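Side-chain contacts in glycogen synthase (Cyanobacterium sp. CLg1, PDB 6GNF), which belongs to the starch and bacterial glycogen synthase family, glycosyltransferases of the two-domain GT-B fold, and holds ADP and a glycan: residues A[87-92]-A[136-141]; A[175-180]-A[194-199]. All coordinates share one frame; numbering follows the deposited sequence.

Both contacts lie in the N-terminal region covered by the starch synthase catalytic domain family, and both reach its nine-stranded mixed sheet. From the N terminus, the chain runs through strand 85-96, near one edge of the sheet, and returns with helix 132-144; contact 1 closes that loop. Only later do helix 177-186 and strand 195-200 come together, closing the much shorter loop of contact 2, so the two loops follow in series and neither nest nor cross. Their helices still meet: Ala137, Ser140 and Gln141 of contact 1 pack on Tyr180 of contact 2. Two adjacent helices are thus joined to each other and to different parts of one sheet.

Contact 1: residues A[87-92]-A[136-141]; sequences TNVRYF and FAMLSQ. With SO4 (sulfate ion), chain G.
Met138 leaves its helix with CG trans to the backbone N (chi1 -175°) and stays extended through chi2, which carries SD across to Thr87 and Val89 on strand 87-92; chi3 (74°) swings CE off the line of the chain. Thr87 meets it with its methyl: the rotamer turns OG1 trans to N, where it hydrogen-bonds to His106, and leaves CG2 to touch Met138 SD at 3.9 Å, the two side chains crossing at about a right angle. Val89 adds CG1, 4.2 Å from the same Met138 SD. Val80 of strand 72-82 and His106 also pack on the methionine.

Arg90 takes a different course and meets a sulfate ion, probably from the crystallisation liquor. Its NH2 donates to sulfate O1 over 3.1 Å at 160°, while NH1 makes a weak bond of 3.4 Å to the same O1; the oxygen lies at the guanidinium edge, in plane. The Phe92 ring stands edge-on to one face of that guanidinium, with CE1 3.8 Å above the plane. Asp105 forms a salt bridge with Arg90 NH2, and Arg64 gives the sulfate a further hydrogen bond.

Thr87 and Val89 therefore meet Met138 by dispersion around one polarisable sulfur, and Tyr91 OH adds a hydrogen bond to Ala142 O of the same helix, whereas the charges concentrate at Arg90, where carboxylate and sulfate probably balance the two arginines.

Contact 2: residues A[175-180]-A[194-199]; sequences SLLPLY and AKTVML
A beta-alpha-beta crossover of the Rossmann-like N-terminal domain supplies this contact: strand 166-170 leads through helix 177-186 to strand 195-200, and residues 175-180, which run into that helix, lie against the last of these strands. Two patches carry the packing, one at Met198 and one at Thr196.

The Met198 side chain is folded rather than extended. CG is trans to N, but a turn at chi2 (64°) and another at chi3 (-125°) bring the thioether over to Ser175. Its CE reaches Ser175 CB at 3.6 Å and Ser175 CA at 3.8 Å, with SD alongside at 3.9 Å from Ser175 CB. The serine thus offers carbon to the methionine, while its OG hydrogen-bonds to the carbonyl of Trp172.

Two residues earlier on the strand, Thr196 meets two consecutive residues of the helix with different branches. Its methyl CG2 touches Leu177 CD2 at 3.9 Å, the two side chains sliding past each other in opposite directions. Its OG1 comes up to the CB-CG edge of the Pro178 ring, 3.9 Å from Pro178 CB and 4.0 Å from Pro178 CG, as the two side chains cross obliquely. This is van der Waals contact; the hydroxyl makes its hydrogen bond outside the two segments. All five touching residues are buried.

The bound glycan lies near but apart, its AC1 unit about 10 Å from the side chain of Met198. Around the interface, Leu177 also packs on Phe167 and Cys169 of neighbouring strand 166-170 and on Leu144 of helix 132-144, while helix 257-264 contributes Trp257 against Ser175 and Asn264 against Pro178.

Contact 1: residues A[87-92]-A[136-141]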
loop_
_atom_site.group_PDB
_atom_site.type_symbol
_atom_site.label_atom_id
_atom_site.label_comp_id
_atom_site.label_asym_id
_atom_site.label_seq_id
_atom_site.Cartn_x
_atom_site.Cartn_y
_atom_site.Cartn_z
ATOM N N THR A 87 -17.691 19.535 15.919
ATOM C CA THR A 87 -18.624 18.481 15.513
ATOM C C THR A 87 -18.433 17.243 16.400
ATOM O O THR A 87 -17.656 17.289 17.341
ATOM C CB THR A 87 -18.447 18.159 14.004
ATOM O OG1 THR A 87 -19.538 17.356 13.553
ATOM C CG2 THR A 87 -17.112 17.458 13.740
ATOM N N ASN A 88 -19.194 16.183 16.134
ATOM C CA ASN A 88 -19.111 14.936 16.897
ATOM C C ASN A 88 -18.906 13.769 15.970
ATOM O O ASN A 88 -19.434 13.765 14.885
ATOM C CB ASN A 88 -20.423 14.671 17.640
ATOM C CG ASN A 88 -20.712 15.698 18.687
ATOM O OD1 ASN A 88 -21.645 16.479 18.528
ATOM N ND2 ASN A 88 -19.902 15.749 19.738
ATOM N N VAL A 89 -18.181 12.761 16.427
ATOM C CA VAL A 89 -18.156 11.474 15.739
ATOM C C VAL A 89 -18.856 10.432 16.611
ATOM O O VAL A 89 -18.989 10.625 17.819
ATOM C CB VAL A 89 -16.722 11.042 15.376
ATOM C CG1 VAL A 89 -16.116 12.033 14.397
ATOM C CG2 VAL A 89 -15.843 10.911 16.611
ATOM N N ARG A 90 -19.415 9.405 15.975
ATOM C CA ARG A 90 -19.861 8.198 16.657
ATOM C C ARG A 90 -18.846 7.112 16.340
ATOM O O ARG A 90 -18.116 7.222 15.360
ATOM C CB ARG A 90 -21.237 7.766 16.172
ATOM C CG ARG A 90 -22.357 8.748 16.470
ATOM C CD ARG A 90 -23.705 8.201 16.026
ATOM N NE ARG A 90 -23.733 7.916 14.592
ATOM C CZ ARG A 90 -24.656 7.174 13.969
ATOM N NH1 ARG A 90 -25.659 6.623 14.642
ATOM N NH2 ARG A 90 -24.573 6.978 12.656
ATOM N N TYR A 91 -18.750 6.107 17.204
ATOM C CA TYR A 91 -17.850 4.986 16.986
ATOM C C TYR A 91 -18.658 3.715 16.795
ATOM O O TYR A 91 -19.579 3.408 17.559
ATOM C CB TYR A 91 -16.895 4.809 18.164
ATOM C CG TYR A 91 -15.953 5.968 18.395
ATOM C CD1 TYR A 91 -14.822 6.147 17.602
ATOM C CD2 TYR A 91 -16.167 6.865 19.437
ATOM C CE1 TYR A 91 -13.945 7.202 17.822
ATOM C CE2 TYR A 91 -15.304 7.933 19.661
ATOM C CZ TYR A 91 -14.190 8.101 18.855
ATOM O OH TYR A 91 -13.322 9.168 19.094
ATOM N N PHE A 92 -18.366 3.008 15.710
ATOM C CA PHE A 92 -18.904 1.681 15.480
ATOM C C PHE A 92 -17.768 0.700 15.716
ATOM O O PHE A 92 -16.600 1.080 15.660
ATOM C CB PHE A 92 -19.458 1.556 14.063
ATOM C CG PHE A 92 -20.787 2.227 13.872
ATOM C CD1 PHE A 92 -20.892 3.608 13.935
ATOM C CD2 PHE A 92 -21.925 1.487 13.632
ATOM C CE1 PHE A 92 -22.110 4.237 13.760
ATOM C CE2 PHE A 92 -23.150 2.102 13.452
ATOM C CZ PHE A 92 -23.244 3.482 13.520
ATOM N N PHE A 136 -9.105 14.165 7.419
ATOM C CA PHE A 136 -8.058 13.332 7.993
ATOM C C PHE A 136 -7.465 13.891 9.283
ATOM O O PHE A 136 -7.069 13.125 10.157
ATOM C CB PHE A 136 -6.986 13.011 6.950
ATOM C CG PHE A 136 -7.514 12.236 5.777
ATOM C CD1 PHE A 136 -8.378 11.162 5.965
ATOM C CD2 PHE A 136 -7.161 12.581 4.479
ATOM C CE1 PHE A 136 -8.874 10.455 4.884
ATOM C CE2 PHE A 136 -7.656 11.867 3.390
ATOM C CZ PHE A 136 -8.515 10.810 3.594
ATOM N N ALA A 137 -7.455 15.211 9.435
ATOM C CA ALA A 137 -7.198 15.788 10.752
ATOM C C ALA A 137 -8.246 15.287 11.760
ATOM O O ALA A 137 -7.922 14.981 12.909
ATOM C CB ALA A 137 -7.207 17.304 10.694
ATOM N N MET A 138 -9.503 15.223 11.336
ATOM C CA MET A 138 -10.564 14.735 12.217
ATOM C C MET A 138 -10.379 13.256 12.581
ATOM O O MET A 138 -10.699 12.838 13.699
ATOM C CB MET A 138 -11.934 14.954 11.582
ATOM C CG MET A 138 -13.100 14.587 12.507
ATOM S SD MET A 138 -14.704 15.080 11.862
ATOM C CE MET A 138 -14.896 13.842 10.584
ATOM N N LEU A 139 -9.901 12.456 11.631
ATOM C CA LEU A 139 -9.599 11.054 11.909
ATOM C C LEU A 139 -8.556 10.902 13.011
ATOM O O LEU A 139 -8.724 10.069 13.898
ATOM C CB LEU A 139 -9.117 10.338 10.642
ATOM C CG LEU A 139 -8.608 8.906 10.811
ATOM C CD1 LEU A 139 -9.670 8.013 11.426
ATOM C CD2 LEU A 139 -8.159 8.341 9.469
ATOM N N SER A 140 -7.492 11.706 12.955
ATOM C CA SER A 140 -6.416 11.621 13.944
ATOM C C SER A 140 -6.909 11.995 15.338
ATOM O O SER A 140 -6.545 11.358 16.309
ATOM C CB SER A 140 -5.240 12.500 13.536
ATOM O OG SER A 140 -4.727 12.032 12.301
ATOM N N GLN A 141 -7.731 13.034 15.424
ATOM C CA GLN A 141 -8.343 13.435 16.689
ATOM C C GLN A 141 -9.276 12.369 17.231
ATOM O O GLN A 141 -9.304 12.116 18.430
ATOM C CB GLN A 141 -9.155 14.721 16.520
ATOM C CG GLN A 141 -8.331 15.944 16.187
ATOM C CD GLN A 141 -9.197 17.124 15.803
ATOM O OE1 GLN A 141 -10.234 17.382 16.419
ATOM N NE2 GLN A 141 -8.788 17.843 14.773
HETATM S S SO4 G . -26.566 4.304 10.595
HETATM O O1 SO4 G . -26.781 5.006 11.887
HETATM O O2 SO4 G . -25.592 5.021 9.733
HETATM O O3 SO4 G . -27.862 4.249 9.886
HETATM O O4 SO4 G . -26.080 2.929 10.850
#

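Contact 2: residues A[175-180]-A[194-199]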
loop_
_atom_site.group_PDB
_atom_site.type_symbol
_atom_site.label_atom_id
_atom_site.label_comp_id
_atom_site.label_asym_id
_atom_site.label_seq_id
_atom_site.Cartn_x
_atom_site.Cartn_y
_atom_site.Cartn_z
ATOM N N SER A 175 -0.628 11.311 10.002
ATOM C CA SER A 175 0.674 11.769 10.482
ATOM C C SER A 175 0.611 12.964 11.436
ATOM O O SER A 175 1.635 13.330 11.987
ATOM C CB SER A 175 1.619 12.061 9.308
ATOM O OG SER A 175 1.113 13.098 8.498
ATOM N N LEU A 176 -0.562 13.574 11.613
ATOM C CA LEU A 176 -0.737 14.628 12.624
ATOM C C LEU A 176 -1.080 14.076 14.017
ATOM O O LEU A 176 -1.055 14.803 15.003
ATOM C CB LEU A 176 -1.829 15.613 12.215
ATOM C CG LEU A 176 -1.648 16.399 10.922
ATOM C CD1 LEU A 176 -2.912 17.205 10.670
ATOM C CD2 LEU A 176 -0.442 17.311 10.968
ATOM N N LEU A 177 -1.399 12.796 14.114
ATOM C CA LEU A 177 -1.776 12.211 15.406
ATOM C C LEU A 177 -0.748 12.456 16.532
ATOM O O LEU A 177 -1.129 12.716 17.675
ATOM C CB LEU A 177 -2.068 10.715 15.253
ATOM C CG LEU A 177 -2.515 9.977 16.519
ATOM C CD1 LEU A 177 -3.515 8.880 16.179
ATOM C CD2 LEU A 177 -1.322 9.400 17.275
ATOM N N PRO A 178 0.556 12.352 16.227
ATOM C CA PRO A 178 1.551 12.646 17.262
ATOM C C PRO A 178 1.504 14.086 17.767
ATOM O O PRO A 178 1.768 14.327 18.945
ATOM C CB PRO A 178 2.881 12.367 16.565
ATOM C CG PRO A 178 2.550 11.397 15.487
ATOM C CD PRO A 178 1.183 11.797 15.014
ATOM N N LEU A 179 1.132 15.022 16.902
ATOM C CA LEU A 179 1.018 16.417 17.307
ATOM C C LEU A 179 -0.189 16.598 18.217
ATOM O O LEU A 179 -0.094 17.263 19.253
ATOM C CB LEU A 179 0.920 17.357 16.100
ATOM C CG LEU A 179 2.227 17.596 15.336
ATOM C CD1 LEU A 179 2.676 16.360 14.580
ATOM C CD2 LEU A 179 2.083 18.760 14.374
ATOM N N TYR A 180 -1.326 16.025 17.833
ATOM C CA TYR A 180 -2.530 16.104 18.656
ATOM C C TYR A 180 -2.347 15.386 19.994
ATOM O O TYR A 180 -2.821 15.870 21.022
ATOM C CB TYR A 180 -3.742 15.533 17.927
ATOM C CG TYR A 180 -4.201 16.366 16.756
ATOM C CD1 TYR A 180 -4.566 17.694 16.926
ATOM C CD2 TYR A 180 -4.285 15.827 15.480
ATOM C CE1 TYR A 180 -4.994 18.467 15.854
ATOM C CE2 TYR A 180 -4.711 16.590 14.402
ATOM C CZ TYR A 180 -5.060 17.908 14.589
ATOM O OH TYR A 180 -5.483 18.666 13.518
ATOM N N ALA A 194 2.106 7.018 26.578
ATOM C CA ALA A 194 1.781 6.514 25.257
ATOM C C ALA A 194 2.918 6.811 24.288
ATOM O O ALA A 194 3.646 7.781 24.459
ATOM C CB ALA A 194 0.491 7.132 24.757
ATOM N N LYS A 195 3.063 5.959 23.278
ATOM C CA LYS A 195 4.091 6.117 22.249
ATOM C C LYS A 195 3.453 6.182 20.868
ATOM O O LYS A 195 2.359 5.639 20.655
ATOM C CB LYS A 195 5.074 4.952 22.299
ATOM C CG LYS A 195 5.757 4.764 23.642
ATOM C CD LYS A 195 6.690 5.920 23.974
ATOM C CE LYS A 195 7.154 5.846 25.419
ATOM N NZ LYS A 195 8.229 6.834 25.682
ATOM N N THR A 196 4.126 6.850 19.935
ATOM C CA THR A 196 3.662 6.875 18.559
ATOM C C THR A 196 4.726 6.324 17.632
ATOM O O THR A 196 5.917 6.613 17.786
ATOM C CB THR A 196 3.301 8.291 18.086
ATOM O OG1 THR A 196 4.446 9.128 18.196
ATOM C CG2 THR A 196 2.202 8.863 18.930
ATOM N N VAL A 197 4.271 5.552 16.657
ATOM C CA VAL A 197 5.130 5.023 15.626
ATOM C C VAL A 197 4.565 5.467 14.285
ATOM O O VAL A 197 3.400 5.213 13.990
ATOM C CB VAL A 197 5.199 3.488 15.697
ATOM C CG1 VAL A 197 5.910 2.913 14.479
ATOM C CG2 VAL A 197 5.906 3.058 16.968
ATOM N N MET A 198 5.413 6.098 13.483
ATOM C CA MET A 198 5.054 6.516 12.147
ATOM C C MET A 198 5.419 5.352 11.225
ATOM O O MET A 198 6.587 5.002 11.100
ATOM C CB MET A 198 5.847 7.780 11.799
ATOM C CG MET A 198 5.280 8.630 10.687
ATOM S SD MET A 198 3.666 9.313 11.130
ATOM C CE MET A 198 2.757 8.700 9.705
ATOM N N LEU A 199 4.415 4.680 10.673
ATOM C CA LEU A 199 4.658 3.595 9.728
ATOM C C LEU A 199 4.418 4.098 8.326
ATOM O O LEU A 199 3.284 4.359 7.930
ATOM C CB LEU A 199 3.774 2.386 10.021
ATOM C CG LEU A 199 3.973 1.160 9.117
ATOM C CD1 LEU A 199 5.442 0.763 9.028
ATOM C CD2 LEU A 199 3.150 -0.019 9.605
#